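Local coordinates for putative Lipoprotein (PDB 3U24) that is of unknown function but binds zinc and calcium ions and is probably a membrane-attached relative of zinc metallopeptidases, at residues Glu244-Lys249 against Leu478-His483; Arg237-Gly242 against Arg513-Gln518; Lys191-Ser196 against Ala201-Phe206. All blocks are in the same frame, centred on the assembly; numbering follows the deposited sequence.

Contact 1 (Glu244-Lys249 against Leu478-His483); sequences ELYEQK and LDYSIH
With CG of Y246 anti to the backbone N (chi1 -169°) and CG of D479 turned the same way from its own N, a phenol from helix 243-254 and a carboxylate from helix 459-485 are brought together between two roughly antiparallel helices. An aromatic cluster of Y246, Y480 and H483 fills the join in this largely helical fold. The axes of the two short segments come within 10.8 Å of each other, a span that suits a long, flat tyrosine ending in a polar atom. Y246 OH donates a very short hydrogen bond of 2.5 Å to D479 OD2, which lies at the edge of the phenol ring and in its plane, with the carboxylate turned 42° from that ring. V519 N also donates to OD2, and two donors probably help this buried aspartate keep its charge. Y480 comes in as an offset edge-to-face partner, its edge toward the face of Y246 and the planes at 86°, with Y480 CD1 3.8 Å from Y246 CE1. H483 packs mainly through its methylene: CB lies 3.5 Å from Y246 CD2, while the two rings are nearly parallel but slid apart. Histidine fits here because both ring nitrogens are used, ND1 by I241 N and NE2 by the carbonyls of A514 and S517. A phenylalanine in place of Y246 would probably leave buried D479 OD2 without its phenol donor. At the far end of Y480 a water accepts from its OH at 2.5 Å and donates to E247 OE2 at 2.7 Å.

Contact 2 (Arg237-Gly242 against Arg513-Gln518); sequences RSFRIG and RATLSQ. With ACY (acetic acid), chain Q.
Q518 and I241 meet where the connection between helices 200-234 and 243-254 lies against the C-terminal end of helix 504-516, a loop-on-helix-end contact whose loop side contains an ST turn, S238 OG accepting from R240 N. Followed outward, Q518 starts with CB against I241 CD1. CG comes next, 3.7 Å from both CD1 and CG2 of I241, so the aliphatic half of glutamine is matched to a branched apolar side chain. The chain then bends (chi2 85°), with CD still beside I241 CG2 while the amide's N and O turn to polar partners. Q518 NE2 donates to a water at 2.8 Å. It also donates to a bound acetic acid (ACY), probably from the crystallisation liquor, with Q518 NE2 and ACY O 3.2 Å apart. Q518 OE1 ends 2.7 Å from OXT of the same molecule. The water ties the two backbones together, donating to F239 O at 2.8 Å and to T515 O at 2.6 Å, so both carbonyls and the amide share one bridge. F239 holds its CG between backbone N and carbonyl carbon (chi1 62°), which lays the ring beside the helix; R240 CG covers one face, near the rim. Threonine suits the opposite face because its two branches divide the work: T515 OG1 bonds to R512 O, leaving the methyl for the ring. In that CH-pi contact T515 CG2 lies 4.3 Å from the centroid of the F239 ring, 23° off the ring normal.

Contact 3 (Lys191-Ser196 against Ala201-Phe206); sequences KQVADS and AEKALF. With IMD (imidazole), chain B.
An antiparallel helical hairpin is closed here: helix 187-195 ends, the chain turns within a few residues, and helix 200-234 runs back alongside it. The axes of the two short segments approach to 9.8 Å, with 160° between their N-to-C directions. The apolar side of the join rests on V193 and F206. CG2 of V193 stands over the centre of the F206 ring, 3.4 Å from the centroid and 11° off its normal, a tight CH-pi contact. The other methyl, CG1, lies nearer the base of the phenylalanine, by CG and CB, so a beta-branched residue grips both the ring and its root. L142 of helix 138-148 also touches V193.

The polar side is made by K203. Its chain, extended beyond CG, runs across to the C-terminal end of helix 187-195, where CG passes V193 CG1 at 4.1 Å and the methylenes skirt the V193 and A194 carbonyls. NZ then donates to A194 O at 2.8 Å and to S196 O at 3.1 Å. Neither bond lies in its carbonyl plane: the amine sits 49° out of that of A194, while toward S196 it is only modestly tilted. Lysine suits this because its extended chain spans the gap and its ammonium has several N-H groups, enough for two carbonyls. Serine suits position 196 because its hydroxyl folds back to donate to V193 O at 2.7 Å, in the carbonyl plane and on a lone pair, and OG also accepts from L198 N. Beside D195 an imidazole, probably from the crystallisation liquor, donates through N3 to D195 OD1 at 3.2 Å.

The hairpin is thus held in two ways: methyl against ring on one side, and on the other a positive charge probably stabilised by the partly negative end of a helix.

From the N terminus, contact 3 comes first and closes the shortest loop, four residues lying between its segments at the turn from helix 187-195 into helix 200-234. Contact 2 opens next, after helix 200-234, and contact 1 just beyond it. Contact 1 closes on helix 459-485 and contact 2 later, so contact 1 is nested inside the loop of contact 2. These two touch, for instance through a probable hydrogen bond from R240 NH2 to I482 O, and tie helices 459-485 and 504-516 to the connection 237-242 and the start of helix 243-254. Contact 3 stands apart, its centre about 43 Å from that of contact 2 and about 49 Å from that of contact 1.

Contact 1 (Glu244-Lys249 against Leu478-His483)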
# COMPACT_ATOMS: atom_id res chain seq x y z
N GLU A 244 -20.15 10.89 1.49
CA GLU A 244 -20.14 11.20 0.08
C GLU A 244 -18.71 11.09 -0.49
O GLU A 244 -18.51 10.44 -1.52
CB GLU A 244 -20.75 12.56 -0.25
CG GLU A 244 -20.90 12.77 -1.78
CD GLU A 244 -21.76 13.96 -2.24
OE1 GLU A 244 -21.74 15.04 -1.58
OE2 GLU A 244 -22.44 13.83 -3.31
N LEU A 245 -17.75 11.74 0.15
CA LEU A 245 -16.36 11.69 -0.29
C LEU A 245 -15.75 10.29 -0.15
O LEU A 245 -14.94 9.88 -0.98
CB LEU A 245 -15.51 12.74 0.42
CG LEU A 245 -15.84 14.20 0.11
CD1 LEU A 245 -15.04 15.14 1.02
CD2 LEU A 245 -15.60 14.55 -1.36
N TYR A 246 -16.20 9.55 0.86
CA TYR A 246 -15.61 8.26 1.16
C TYR A 246 -15.99 7.29 0.07
O TYR A 246 -15.13 6.63 -0.50
CB TYR A 246 -16.03 7.75 2.54
CG TYR A 246 -15.23 6.55 3.01
CD1 TYR A 246 -15.63 5.28 2.64
CD2 TYR A 246 -14.13 6.69 3.82
CE1 TYR A 246 -14.94 4.16 3.05
CE2 TYR A 246 -13.42 5.59 4.24
CZ TYR A 246 -13.85 4.30 3.85
OH TYR A 246 -13.19 3.16 4.24
N GLU A 247 -17.27 7.24 -0.27
CA GLU A 247 -17.72 6.41 -1.37
C GLU A 247 -17.06 6.76 -2.70
O GLU A 247 -16.69 5.86 -3.46
CB GLU A 247 -19.23 6.50 -1.53
CG GLU A 247 -20.03 5.87 -0.38
CD GLU A 247 -20.01 4.34 -0.41
OE1 GLU A 247 -19.37 3.73 -1.32
OE2 GLU A 247 -20.61 3.73 0.50
N GLN A 248 -16.91 8.06 -3.01
CA GLN A 248 -16.29 8.45 -4.27
C GLN A 248 -14.82 8.00 -4.21
O GLN A 248 -14.32 7.41 -5.19
CB GLN A 248 -16.42 9.97 -4.58
CG GLN A 248 -17.84 10.44 -4.91
CD GLN A 248 -18.13 12.00 -4.88
OE1 GLN A 248 -17.41 12.80 -4.27
NE2 GLN A 248 -19.24 12.38 -5.51
N LYS A 249 -14.13 8.24 -3.09
CA LYS A 249 -12.71 7.84 -3.00
C LYS A 249 -12.54 6.32 -3.11
O LYS A 249 -11.61 5.83 -3.76
CB LYS A 249 -12.06 8.34 -1.71
CG LYS A 249 -10.54 8.16 -1.64
CD LYS A 249 -9.95 8.99 -0.47
CE LYS A 249 -8.43 9.17 -0.50
NZ LYS A 249 -7.69 7.91 -0.42
N LEU A 478 -12.97 -0.36 10.87
CA LEU A 478 -12.35 0.78 11.48
C LEU A 478 -12.32 1.96 10.52
O LEU A 478 -12.75 3.09 10.85
CB LEU A 478 -10.92 0.42 11.90
CG LEU A 478 -10.03 1.56 12.41
CD1 LEU A 478 -10.25 1.71 13.89
CD2 LEU A 478 -8.54 1.31 12.20
N ASP A 479 -11.82 1.71 9.31
CA ASP A 479 -11.63 2.82 8.38
C ASP A 479 -12.97 3.47 8.03
O ASP A 479 -13.11 4.71 8.06
CB ASP A 479 -10.88 2.40 7.12
CG ASP A 479 -10.42 3.61 6.29
OD1 ASP A 479 -9.44 4.29 6.70
OD2 ASP A 479 -11.03 3.85 5.21
N TYR A 480 -13.96 2.63 7.77
CA TYR A 480 -15.29 3.07 7.41
C TYR A 480 -15.97 3.76 8.58
O TYR A 480 -16.51 4.85 8.42
CB TYR A 480 -16.13 1.86 6.94
CG TYR A 480 -17.51 2.22 6.43
CD1 TYR A 480 -17.70 2.63 5.11
CD2 TYR A 480 -18.61 2.18 7.26
CE1 TYR A 480 -18.99 2.99 4.64
CE2 TYR A 480 -19.89 2.53 6.81
CZ TYR A 480 -20.08 2.92 5.49
OH TYR A 480 -21.36 3.26 5.04
N SER A 481 -15.93 3.13 9.75
CA SER A 481 -16.64 3.69 10.90
C SER A 481 -16.08 5.04 11.33
O SER A 481 -16.84 5.91 11.71
CB SER A 481 -16.70 2.71 12.06
OG SER A 481 -17.26 1.48 11.59
N ILE A 482 -14.78 5.22 11.22
CA ILE A 482 -14.14 6.49 11.57
C ILE A 482 -14.58 7.61 10.62
O ILE A 482 -15.01 8.65 11.05
CB ILE A 482 -12.60 6.33 11.55
CG1 ILE A 482 -12.16 5.56 12.80
CG2 ILE A 482 -11.87 7.68 11.50
CD1 ILE A 482 -10.68 5.20 12.80
N HIS A 483 -14.54 7.36 9.32
CA HIS A 483 -14.81 8.38 8.32
C HIS A 483 -16.27 8.61 8.01
O HIS A 483 -16.64 9.71 7.58
CB HIS A 483 -14.03 8.04 7.08
CG HIS A 483 -12.58 8.29 7.25
ND1 HIS A 483 -12.08 9.54 7.34
CD2 HIS A 483 -11.52 7.43 7.49
CE1 HIS A 483 -10.77 9.47 7.58
NE2 HIS A 483 -10.42 8.19 7.64
O HOH W 1 -21.42 4.64 2.91

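Contact 2 (Arg237-Gly242 against Arg513-Gln518)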
# COMPACT_ATOMS: atom_id res chain seq x y z
N ARG A 237 -11.01 21.86 11.02
CA ARG A 237 -11.73 20.89 10.19
C ARG A 237 -11.54 19.43 10.70
O ARG A 237 -10.43 19.05 11.11
CB ARG A 237 -11.25 20.98 8.74
CG ARG A 237 -12.20 20.27 7.81
CD ARG A 237 -11.60 20.02 6.45
NE ARG A 237 -11.21 21.23 5.70
CZ ARG A 237 -11.86 21.73 4.64
NH1 ARG A 237 -12.99 21.17 4.21
NH2 ARG A 237 -11.36 22.80 3.98
N SER A 238 -12.60 18.64 10.68
CA SER A 238 -12.51 17.26 11.10
C SER A 238 -11.67 16.48 10.09
O SER A 238 -11.69 16.79 8.90
CB SER A 238 -13.91 16.58 11.18
OG SER A 238 -13.78 15.15 11.30
N PHE A 239 -10.95 15.49 10.57
CA PHE A 239 -10.17 14.59 9.74
C PHE A 239 -11.07 13.54 9.03
O PHE A 239 -10.60 12.82 8.13
CB PHE A 239 -9.09 13.91 10.57
CG PHE A 239 -9.62 13.05 11.68
CD1 PHE A 239 -9.97 11.73 11.45
CD2 PHE A 239 -9.72 13.54 12.98
CE1 PHE A 239 -10.47 10.95 12.47
CE2 PHE A 239 -10.21 12.75 14.01
CZ PHE A 239 -10.59 11.46 13.73
N ARG A 240 -12.33 13.45 9.45
CA ARG A 240 -13.26 12.46 8.96
C ARG A 240 -13.86 12.98 7.67
O ARG A 240 -14.40 14.09 7.62
CB ARG A 240 -14.34 12.19 9.99
CG ARG A 240 -13.80 11.77 11.36
CD ARG A 240 -14.85 12.02 12.43
NE ARG A 240 -14.37 11.74 13.79
CZ ARG A 240 -14.32 10.52 14.32
NH1 ARG A 240 -13.87 10.35 15.54
NH2 ARG A 240 -14.71 9.48 13.62
N ILE A 241 -13.71 12.23 6.58
CA ILE A 241 -14.05 12.82 5.28
C ILE A 241 -15.54 12.73 4.95
O ILE A 241 -16.01 13.44 4.08
CB ILE A 241 -13.14 12.26 4.14
CG1 ILE A 241 -13.33 10.75 3.91
CG2 ILE A 241 -11.65 12.53 4.44
CD1 ILE A 241 -12.60 10.22 2.66
N GLY A 242 -16.30 11.88 5.66
CA GLY A 242 -17.75 11.77 5.46
C GLY A 242 -18.18 10.81 4.35
O GLY A 242 -17.35 10.42 3.48
N ARG A 513 -3.17 5.83 11.74
CA ARG A 513 -3.17 5.62 10.30
C ARG A 513 -4.54 5.98 9.67
O ARG A 513 -4.60 6.61 8.59
CB ARG A 513 -2.78 4.17 10.03
CG ARG A 513 -2.75 3.76 8.58
CD ARG A 513 -2.08 2.39 8.50
NE ARG A 513 -2.27 1.77 7.21
CZ ARG A 513 -1.94 0.52 6.91
NH1 ARG A 513 -1.38 -0.26 7.84
NH2 ARG A 513 -2.18 0.06 5.68
N ALA A 514 -5.62 5.64 10.37
CA ALA A 514 -7.00 5.96 9.95
C ALA A 514 -7.35 7.43 10.08
O ALA A 514 -8.23 7.91 9.37
CB ALA A 514 -8.00 5.12 10.71
N THR A 515 -6.68 8.16 10.97
CA THR A 515 -6.90 9.57 11.10
C THR A 515 -6.21 10.30 9.96
O THR A 515 -6.65 11.37 9.57
CB THR A 515 -6.37 10.16 12.43
OG1 THR A 515 -4.93 10.05 12.53
CG2 THR A 515 -6.99 9.47 13.62
N LEU A 516 -5.14 9.73 9.43
CA LEU A 516 -4.31 10.41 8.44
C LEU A 516 -4.56 9.96 7.01
O LEU A 516 -4.24 10.65 6.08
CB LEU A 516 -2.81 10.28 8.79
CG LEU A 516 -2.38 11.09 10.04
CD1 LEU A 516 -0.96 10.74 10.52
CD2 LEU A 516 -2.51 12.59 9.78
N SER A 517 -5.12 8.78 6.84
CA SER A 517 -5.45 8.25 5.52
C SER A 517 -6.89 7.73 5.52
O SER A 517 -7.51 7.51 6.58
CB SER A 517 -4.50 7.10 5.19
OG SER A 517 -4.78 5.98 6.01
N GLN A 518 -7.42 7.57 4.32
CA GLN A 518 -8.78 7.11 4.10
C GLN A 518 -8.76 6.05 2.98
O GLN A 518 -7.92 6.17 2.05
CB GLN A 518 -9.67 8.27 3.67
CG GLN A 518 -9.45 9.55 4.46
CD GLN A 518 -8.32 10.35 3.90
OE1 GLN A 518 -8.07 10.30 2.72
NE2 GLN A 518 -7.61 11.07 4.74
C ACY Q . -5.21 12.40 2.40
O ACY Q . -4.89 12.29 3.61
OXT ACY Q . -5.84 11.50 1.75
CH3 ACY Q . -4.77 13.62 1.65
O HOH W 2 -8.04 11.89 7.42

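Contact 3 (Lys191-Ser196 against Ala201-Phe206)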
# COMPACT_ATOMS: atom_id res chain seq x y z
N LYS A 191 28.94 18.71 1.92
CA LYS A 191 30.23 18.09 1.75
C LYS A 191 30.31 17.39 0.39
O LYS A 191 31.30 17.56 -0.33
CB LYS A 191 30.53 17.12 2.92
CG LYS A 191 31.82 16.28 2.82
CD LYS A 191 32.00 15.27 3.98
CE LYS A 191 31.97 15.91 5.39
NZ LYS A 191 32.08 14.97 6.57
N GLN A 192 29.29 16.63 0.02
CA GLN A 192 29.25 16.03 -1.32
C GLN A 192 29.43 17.09 -2.40
O GLN A 192 30.18 16.89 -3.34
CB GLN A 192 27.94 15.30 -1.60
CG GLN A 192 27.72 14.03 -0.83
CD GLN A 192 26.72 13.09 -1.55
OE1 GLN A 192 27.14 12.19 -2.29
NE2 GLN A 192 25.42 13.35 -1.38
N VAL A 193 28.73 18.22 -2.27
CA VAL A 193 28.88 19.28 -3.25
C VAL A 193 30.32 19.84 -3.26
O VAL A 193 30.96 19.85 -4.32
CB VAL A 193 27.85 20.41 -3.02
CG1 VAL A 193 28.20 21.62 -3.90
CG2 VAL A 193 26.43 19.89 -3.30
N ALA A 194 30.85 20.16 -2.08
CA ALA A 194 32.19 20.75 -1.97
C ALA A 194 33.27 19.88 -2.61
O ALA A 194 34.22 20.41 -3.19
CB ALA A 194 32.56 21.02 -0.51
N ASP A 195 33.13 18.55 -2.53
CA ASP A 195 34.18 17.64 -2.99
C ASP A 195 33.87 16.95 -4.34
O ASP A 195 34.63 16.06 -4.78
CB ASP A 195 34.47 16.57 -1.91
CG ASP A 195 35.07 17.17 -0.62
OD1 ASP A 195 35.65 18.31 -0.65
OD2 ASP A 195 34.95 16.50 0.44
N SER A 196 32.79 17.39 -4.97
CA SER A 196 32.37 16.92 -6.29
C SER A 196 33.20 17.59 -7.40
O SER A 196 34.01 18.49 -7.17
CB SER A 196 30.90 17.29 -6.52
OG SER A 196 30.78 18.69 -6.77
N ALA A 201 32.17 27.90 -9.62
CA ALA A 201 31.00 28.74 -9.76
C ALA A 201 29.73 27.96 -9.38
O ALA A 201 28.86 28.47 -8.66
CB ALA A 201 30.89 29.31 -11.18
N GLU A 202 29.63 26.71 -9.84
CA GLU A 202 28.48 25.88 -9.47
C GLU A 202 28.40 25.62 -7.93
O GLU A 202 27.33 25.63 -7.36
CB GLU A 202 28.48 24.56 -10.25
CG GLU A 202 28.12 24.68 -11.72
CD GLU A 202 28.45 23.42 -12.49
OE1 GLU A 202 29.57 22.86 -12.32
OE2 GLU A 202 27.57 22.96 -13.29
N LYS A 203 29.55 25.42 -7.29
CA LYS A 203 29.59 25.19 -5.84
C LYS A 203 29.05 26.41 -5.10
O LYS A 203 28.26 26.27 -4.16
CB LYS A 203 31.00 24.82 -5.39
CG LYS A 203 31.37 23.41 -5.84
CD LYS A 203 32.78 22.98 -5.46
CE LYS A 203 33.18 21.72 -6.22
NZ LYS A 203 34.55 21.21 -5.88
N ALA A 204 29.46 27.62 -5.53
CA ALA A 204 29.09 28.85 -4.85
C ALA A 204 27.60 29.10 -5.06
O ALA A 204 26.91 29.49 -4.16
CB ALA A 204 29.94 30.04 -5.33
N LEU A 205 27.09 28.84 -6.27
CA LEU A 205 25.68 28.98 -6.54
C LEU A 205 24.87 28.01 -5.65
O LEU A 205 23.76 28.34 -5.14
CB LEU A 205 25.40 28.66 -7.98
CG LEU A 205 23.93 28.81 -8.44
CD1 LEU A 205 23.38 30.21 -8.13
CD2 LEU A 205 23.77 28.41 -9.93
N PHE A 206 25.41 26.81 -5.49
CA PHE A 206 24.76 25.79 -4.69
C PHE A 206 24.59 26.31 -3.27
O PHE A 206 23.54 26.18 -2.67
CB PHE A 206 25.56 24.48 -4.70
CG PHE A 206 24.77 23.30 -4.20
CD1 PHE A 206 24.47 23.16 -2.86
CD2 PHE A 206 24.30 22.35 -5.09
CE1 PHE A 206 23.72 22.09 -2.40
CE2 PHE A 206 23.53 21.29 -4.62
CZ PHE A 206 23.26 21.15 -3.27
N1 IMD B . 34.22 18.97 4.37
C2 IMD B . 35.02 18.36 3.43
N3 IMD B . 35.08 19.16 2.34
C4 IMD B . 34.30 20.27 2.57
C5 IMD B . 33.76 20.14 3.85